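Local coordinates for protein alginate lyase A1-II' (Sphingomonas sp. A1, PDB 2CWS) that probably cleaves alginate by a lyase reaction, as a polysaccharide lyase family-7 enzyme of which this chain is the alginate lyase domain, at residues Q39-Y42 against A48-F51; T25-A30 against L34-Q39. One frame throughout, in Å; residues are numbered along the deposited sequence. Where two conformers were deposited one is given.

Interactions 1 and 2 follow one another along the chain, share Q39 and have centres about 10 Å apart, yet they differ in depth and chemistry. Interaction 1 is mostly buried: it joins strands 41-43 and 49-54 of a beta hairpin by backbone hydrogen bonds, with aromatic, sulfur and methyl contacts on the two faces of the sheet. Interaction 2 lies at the surface, where strand 26-27 and helix 29-33 meet the loop leading to strand 41-43; one CH-pi contact and one helical hydrogen bond carry it. The two touch directly, F41 CD2 lying 3.7 Å from Y36 CD1, so the loop's tyrosine packs against the hairpin's phenylalanine.

Interaction 1 of 2, residues Q39-Y42 against A48-F51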
ATOM      1  N   GLN A  39     -16.787  -6.659   7.332  1.00  5.82           N
ATOM      2  CA  GLN A  39     -16.167  -6.059   8.513  1.00  5.64           C
ATOM      3  C   GLN A  39     -14.767  -5.533   8.215  1.00  4.51           C
ATOM      4  O   GLN A  39     -14.271  -4.700   8.960  1.00  5.21           O
ATOM      5  CB  GLN A  39     -16.109  -7.073   9.693  0.66  6.72           C
ATOM      6  CG  GLN A  39     -15.179  -8.238   9.395  0.66  7.04           C
ATOM      7  CD  GLN A  39     -15.274  -9.320  10.449  0.66  7.60           C
ATOM      8  OE1 GLN A  39     -15.286  -9.031  11.634  0.66 10.42           O
ATOM      9  NE2 GLN A  39     -15.298 -10.601  10.039  0.66  9.38           N
ATOM     10  N   TYR A  40     -14.144  -6.039   7.147  1.00  4.34           N
ATOM     11  CA  TYR A  40     -12.775  -5.656   6.829  1.00  3.95           C
ATOM     12  C   TYR A  40     -12.657  -4.456   5.871  1.00  3.81           C
ATOM     13  O   TYR A  40     -11.585  -3.921   5.696  1.00  3.76           O
ATOM     14  CB  TYR A  40     -12.069  -6.821   6.143  1.00  4.94           C
ATOM     15  CG  TYR A  40     -12.115  -8.089   6.982  1.00  5.00           C
ATOM     16  CD1 TYR A  40     -11.518  -8.181   8.213  1.00  5.17           C
ATOM     17  CD2 TYR A  40     -12.762  -9.246   6.444  1.00  6.71           C
ATOM     18  CE1 TYR A  40     -11.561  -9.364   8.979  1.00  6.54           C
ATOM     19  CE2 TYR A  40     -12.779 -10.408   7.194  1.00  6.96           C
ATOM     20  CZ  TYR A  40     -12.168 -10.456   8.445  1.00  6.72           C
ATOM     21  OH  TYR A  40     -12.219 -11.644   9.157  1.00  9.96           O
ATOM     22  N   PHE A  41     -13.768  -4.116   5.224  1.00  4.10           N
ATOM     23  CA  PHE A  41     -13.719  -3.215   4.080  1.00  3.65           C
ATOM     24  C   PHE A  41     -15.125  -2.648   3.858  1.00  4.00           C
ATOM     25  O   PHE A  41     -16.020  -3.419   3.464  1.00  4.90           O
ATOM     26  CB  PHE A  41     -13.258  -4.010   2.876  1.00  4.73           C
ATOM     27  CG  PHE A  41     -13.165  -3.212   1.597  1.00  4.16           C
ATOM     28  CD1 PHE A  41     -12.028  -2.450   1.339  1.00  4.39           C
ATOM     29  CD2 PHE A  41     -14.195  -3.259   0.645  1.00  4.65           C
ATOM     30  CE1 PHE A  41     -11.898  -1.756   0.142  1.00  4.92           C
ATOM     31  CE2 PHE A  41     -14.054  -2.570  -0.565  1.00  4.95           C
ATOM     32  CZ  PHE A  41     -12.904  -1.827  -0.827  1.00  5.07           C
ATOM     33  N   TYR A  42     -15.293  -1.356   4.109  1.00  3.82           N
ATOM     34  CA  TYR A  42     -16.654  -0.830   4.063  1.00  4.28           C
ATOM     35  C   TYR A  42     -16.580   0.685   3.869  1.00  4.28           C
ATOM     36  O   TYR A  42     -15.550   1.303   4.039  1.00  4.70           O
ATOM     37  CB  TYR A  42     -17.409  -1.167   5.349  1.00  4.66           C
ATOM     38  CG  TYR A  42     -16.781  -0.645   6.627  1.00  4.67           C
ATOM     39  CD1 TYR A  42     -17.102   0.594   7.125  1.00  5.40           C
ATOM     40  CD2 TYR A  42     -15.891  -1.430   7.336  1.00  5.11           C
ATOM     41  CE1 TYR A  42     -16.551   1.106   8.282  1.00  6.09           C
ATOM     42  CE2 TYR A  42     -15.337  -0.967   8.547  1.00  5.59           C
ATOM     43  CZ  TYR A  42     -15.664   0.311   9.004  1.00  6.06           C
ATOM     44  OH  TYR A  42     -15.193   0.784  10.197  1.00  6.86           O
ATOM     45  N   ALA A  48     -15.722   7.456   3.522  1.00  4.11           N
ATOM     46  CA  ALA A  48     -14.392   6.864   3.297  1.00  4.14           C
ATOM     47  C   ALA A  48     -14.473   5.388   3.027  1.00  3.95           C
ATOM     48  O   ALA A  48     -15.240   4.648   3.637  1.00  4.56           O
ATOM     49  CB  ALA A  48     -13.520   7.017   4.556  1.00  4.63           C
ATOM     50  N   MET A  49     -13.571   4.950   2.118  1.00  3.94           N
ATOM     51  CA  MET A  49     -13.276   3.510   1.973  1.00  3.77           C
ATOM     52  C   MET A  49     -12.419   3.140   3.194  1.00  3.53           C
ATOM     53  O   MET A  49     -11.325   3.698   3.390  1.00  4.22           O
ATOM     54  CB  MET A  49     -12.572   3.272   0.664  1.00  4.26           C
ATOM     55  CG  MET A  49     -12.024   1.867   0.460  1.00  4.66           C
ATOM     56  SD  MET A  49     -11.570   1.504  -1.233  1.00  4.82           S
ATOM     57  CE  MET A  49     -10.373   2.785  -1.573  1.00  5.94           C
ATOM     58  N   THR A  50     -12.929   2.213   4.011  1.00  3.75           N
ATOM     59  CA  THR A  50     -12.415   1.969   5.348  1.00  3.93           C
ATOM     60  C   THR A  50     -11.941   0.527   5.424  1.00  3.21           C
ATOM     61  O   THR A  50     -12.692  -0.402   5.092  1.00  4.76           O
ATOM     62  CB  THR A  50     -13.531   2.267   6.357  1.00  4.04           C
ATOM     63  OG1 THR A  50     -14.006   3.580   6.176  1.00  4.81           O
ATOM     64  CG2 THR A  50     -12.945   2.189   7.800  1.00  5.26           C
ATOM     65  N   PHE A  51     -10.714   0.363   5.905  1.00  3.56           N
ATOM     66  CA  PHE A  51     -10.033  -0.934   5.982  1.00  3.41           C
ATOM     67  C   PHE A  51      -9.823  -1.274   7.444  1.00  3.47           C
ATOM     68  O   PHE A  51      -9.155  -0.491   8.169  1.00  4.33           O
ATOM     69  CB  PHE A  51      -8.648  -0.848   5.328  1.00  3.77           C
ATOM     70  CG  PHE A  51      -8.671  -0.435   3.860  1.00  3.51           C
ATOM     71  CD1 PHE A  51      -8.651  -1.415   2.865  1.00  3.82           C
ATOM     72  CD2 PHE A  51      -8.678   0.899   3.504  1.00  3.96           C
ATOM     73  CE1 PHE A  51      -8.599  -1.045   1.537  1.00  4.28           C
ATOM     74  CE2 PHE A  51      -8.650   1.266   2.164  1.00  4.40           C
ATOM     75  CZ  PHE A  51      -8.589   0.292   1.170  1.00  4.22           C
TER
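Y42 and T50 face each other as an antiparallel hydrogen-bonded pair, and their side chains share one face of the sheet. T50 CB stands over the tyrosine ring, 3.9 Å from its centroid and 16° off the normal, a CH-pi contact displaced toward the rim. The methyl CG2 reaches farther along the same ring, to 3.5 Å from Y42 CZ. Y42 can meet it because CG sits between the backbone N and the carbonyl carbon (chi1 59°), which carries the ring across the threonine. T50 OG1 turns instead to its own segment, donating to A48 O from above that carbonyl's plane.

F41 and F51, the neighbouring non-hydrogen-bonded pair, project from the other face, side by side and pointing the same way. Their ring planes meet at 66° with centroids 5.5 Å apart: an offset edge-to-face pair in which F41 presents its edge to the face of F51. M49 adds a Met-aromatic contact, SD lying 3.6 Å from F41 CE1 in an oblique approach. L17 touches both phenylalanines, while L70 of strand 67-72 packs on M49 and F51, tying this face to the other sheet of the concanavalin-like sandwich.

Between the two faces, Y42 N donates to T50 O at 2.9 Å, in the carbonyl plane, and T50 N returns a bond to Y42 O at 2.8 Å. T50 O also receives a CA-H...O contact from F41 CA at 3.2 Å. Strand 41-43 is outermost in its sheet within the chain, and this pairing helps attach it to strand 49-54, with Y40 bonding to W52 beyond it. The chemistry is thus divided: reciprocal polar bonds fix the register, while rings, sulfur and methyl provide largely apolar packing on both faces.

Interaction 2 of 2, residues T25-A30 against L34-Q39; sequences TEISSA and LGYTSQ
I27 and Y36 bring strand 26-27 of the beta-sandwich against the loop after helix 29-33, whose C-terminal end has a Schellman motif with G35 at positive phi. The apolar contact is a CH-pi contact. I27 CG1 lies over the centre of the Y36 ring, 3.7 Å from its centroid and 10° off the normal, and the two side chains cross at about a right angle. I27 CD1 extends over the same face to 3.7 Å from Y36 CE2, while I27 CG2 lies beside Y36 CG, at the end of the ring nearer the backbone. A chi1 of 172° swings the tyrosine away from its own backbone N and out toward I27. L17 and L19 touch both residues. Replacing Y36 with an alanine would probably uncover this side of I27 and deprive S38 OG of its phenolic acceptor.

The polar contacts are few. Within the loop, S38 OG donates to Y36 OH at 2.8 Å, helping to hold the hydroxyl end of the ring. At the helix end, L34 N donates to A30 O at 3.0 Å, tilted 19° from the carbonyl plane. Besides this hydrogen bond, the L34 side chain packs against the same oxygen, CG 3.4 Å from A30 O.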
ATOM      1  N   THR A  25      -8.348 -14.349   2.182  1.00  6.96           N
ATOM      2  CA  THR A  25      -9.161 -14.285   0.957  1.00  6.78           C
ATOM      3  C   THR A  25      -8.880 -13.039   0.143  1.00  5.92           C
ATOM      4  O   THR A  25      -8.606 -11.984   0.717  1.00  7.02           O
ATOM      5  CB  THR A  25     -10.640 -14.324   1.417  1.00  7.12           C
ATOM      6  OG1 THR A  25     -10.857 -15.557   2.125  1.00  8.98           O
ATOM      7  CG2 THR A  25     -11.617 -14.263   0.234  1.00 10.20           C
ATOM      8  N   GLU A  26      -8.956 -13.186  -1.170  1.00  5.18           N
ATOM      9  CA  GLU A  26      -8.855 -12.072  -2.035  1.00  5.45           C
ATOM     10  C   GLU A  26     -10.185 -11.826  -2.748  1.00  5.28           C
ATOM     11  O   GLU A  26     -10.863 -12.791  -3.152  1.00  7.51           O
ATOM     12  CB  GLU A  26      -7.789 -12.271  -3.139  1.00  5.84           C
ATOM     13  CG  GLU A  26      -6.390 -12.394  -2.508  1.00  6.68           C
ATOM     14  CD  GLU A  26      -5.303 -12.397  -3.563  1.00  7.21           C
ATOM     15  OE1 GLU A  26      -4.155 -12.076  -3.260  1.00 10.93           O
ATOM     16  OE2 GLU A  26      -5.578 -12.655  -4.759  1.00 10.81           O
ATOM     17  N   ILE A  27     -10.546 -10.561  -2.886  1.00  5.02           N
ATOM     18  CA  ILE A  27     -11.762 -10.129  -3.588  1.00  5.40           C
ATOM     19  C   ILE A  27     -11.330  -9.494  -4.911  1.00  4.96           C
ATOM     20  O   ILE A  27     -10.509  -8.596  -4.942  1.00  5.27           O
ATOM     21  CB  ILE A  27     -12.577  -9.115  -2.762  1.00  5.79           C
ATOM     22  CG1 ILE A  27     -12.859  -9.586  -1.332  1.00  6.73           C
ATOM     23  CG2 ILE A  27     -13.876  -8.762  -3.482  1.00  6.78           C
ATOM     24  CD1 ILE A  27     -13.611 -10.931  -1.228  1.00  7.23           C
ATOM     25  N   SER A  28     -11.933 -10.002  -5.996  1.00  5.43           N
ATOM     26  CA  SER A  28     -11.598  -9.576  -7.334  1.00  5.35           C
ATOM     27  C   SER A  28     -12.048  -8.134  -7.602  1.00  5.09           C
ATOM     28  O   SER A  28     -12.957  -7.590  -6.963  1.00  5.44           O
ATOM     29  CB  SER A  28     -12.291 -10.474  -8.358  1.00  6.86           C
ATOM     30  OG  SER A  28     -13.697 -10.184  -8.310  1.00  6.74           O
ATOM     31  N   SER A  29     -11.401  -7.513  -8.587  1.00  5.58           N
ATOM     32  CA  SER A  29     -11.814  -6.181  -9.009  1.00  5.61           C
ATOM     33  C   SER A  29     -13.289  -6.134  -9.344  1.00  5.05           C
ATOM     34  O   SER A  29     -14.005  -5.206  -8.986  1.00  5.76           O
ATOM     35  CB  SER A  29     -11.063  -5.704 -10.266  0.61  5.39           C
ATOM     36  OG  SER A  29      -9.661  -5.838 -10.091  0.61  4.96           O
ATOM     37  N   ALA A  30     -13.757  -7.159 -10.060  1.00  6.13           N
ATOM     38  CA  ALA A  30     -15.181  -7.135 -10.450  1.00  6.49           C
ATOM     39  C   ALA A  30     -16.077  -7.179  -9.239  1.00  5.82           C
ATOM     40  O   ALA A  30     -17.105  -6.469  -9.195  1.00  6.58           O
ATOM     41  CB  ALA A  30     -15.502  -8.306 -11.367  1.00  8.11           C
ATOM     42  N   LEU A  34     -18.986  -4.567  -7.853  1.00  8.15           N
ATOM     43  CA  LEU A  34     -20.351  -5.009  -7.620  1.00  8.91           C
ATOM     44  C   LEU A  34     -20.774  -4.763  -6.168  1.00 12.95           C
ATOM     45  O   LEU A  34     -21.885  -5.166  -5.802  1.00 19.10           O
ATOM     46  CB  LEU A  34     -20.469  -6.521  -7.955  1.00  8.60           C
ATOM     47  CG  LEU A  34     -20.525  -6.751  -9.472  1.00  8.00           C
ATOM     48  CD1 LEU A  34     -20.114  -8.179  -9.821  1.00  9.64           C
ATOM     49  CD2 LEU A  34     -21.911  -6.471 -10.015  1.00  9.73           C
ATOM     50  N   GLY A  35     -19.939  -4.152  -5.346  1.00 10.00           N
ATOM     51  CA  GLY A  35     -20.349  -3.678  -4.058  1.00 12.32           C
ATOM     52  C   GLY A  35     -19.941  -4.553  -2.881  1.00  9.36           C
ATOM     53  O   GLY A  35     -20.609  -4.452  -1.848  1.00 11.49           O
ATOM     54  N   TYR A  36     -18.893  -5.340  -3.009  1.00  8.34           N
ATOM     55  CA  TYR A  36     -18.401  -6.073  -1.860  1.00  6.67           C
ATOM     56  C   TYR A  36     -18.223  -5.124  -0.663  1.00  6.01           C
ATOM     57  O   TYR A  36     -17.625  -4.037  -0.786  1.00  6.39           O
ATOM     58  CB  TYR A  36     -17.019  -6.704  -2.258  1.00  7.01           C
ATOM     59  CG  TYR A  36     -16.391  -7.298  -1.010  1.00  6.58           C
ATOM     60  CD1 TYR A  36     -15.423  -6.599  -0.281  1.00  6.17           C
ATOM     61  CD2 TYR A  36     -16.774  -8.565  -0.580  1.00  6.95           C
ATOM     62  CE1 TYR A  36     -14.853  -7.094   0.834  1.00  6.29           C
ATOM     63  CE2 TYR A  36     -16.199  -9.085   0.612  1.00  7.58           C
ATOM     64  CZ  TYR A  36     -15.256  -8.338   1.290  1.00  6.52           C
ATOM     65  OH  TYR A  36     -14.673  -8.832   2.436  1.00  7.11           O
ATOM     66  N   THR A  37     -18.644  -5.611   0.488  1.00  5.92           N
ATOM     67  CA  THR A  37     -18.408  -4.936   1.767  1.00  6.43           C
ATOM     68  C   THR A  37     -18.437  -5.974   2.853  1.00  5.80           C
ATOM     69  O   THR A  37     -19.106  -6.990   2.741  1.00  7.53           O
ATOM     70  CB  THR A  37     -19.466  -3.830   1.971  1.00  7.83           C
ATOM     71  OG1 THR A  37     -19.213  -3.096   3.162  1.00  9.19           O
ATOM     72  CG2 THR A  37     -20.848  -4.473   2.109  1.00 12.84           C
ATOM     73  N   SER A  38     -17.666  -5.737   3.925  1.00  5.76           N
ATOM     74  CA  SER A  38     -17.604  -6.656   5.046  1.00  5.86           C
ATOM     75  C   SER A  38     -17.036  -5.905   6.254  1.00  5.45           C
ATOM     76  O   SER A  38     -16.757  -4.698   6.197  1.00  6.14           O
ATOM     77  CB  SER A  38     -16.671  -7.816   4.724  1.00  6.92           C
ATOM     78  OG  SER A  38     -15.333  -7.353   4.668  1.00  6.62           O
ATOM     79  N   GLN A  39     -16.787  -6.659   7.332  1.00  5.82           N
ATOM     80  CA  GLN A  39     -16.167  -6.059   8.513  1.00  5.64           C
ATOM     81  C   GLN A  39     -14.767  -5.533   8.215  1.00  4.51           C
ATOM     82  O   GLN A  39     -14.271  -4.700   8.960  1.00  5.21           O
ATOM     83  CB  GLN A  39     -16.109  -7.073   9.693  0.66  6.72           C
ATOM     84  CG  GLN A  39     -15.179  -8.238   9.395  0.66  7.04           C
ATOM     85  CD  GLN A  39     -15.274  -9.320  10.449  0.66  7.60           C
ATOM     86  OE1 GLN A  39     -15.286  -9.031  11.634  0.66 10.42           O
ATOM     87  NE2 GLN A  39     -15.298 -10.601  10.039  0.66  9.38           N
TER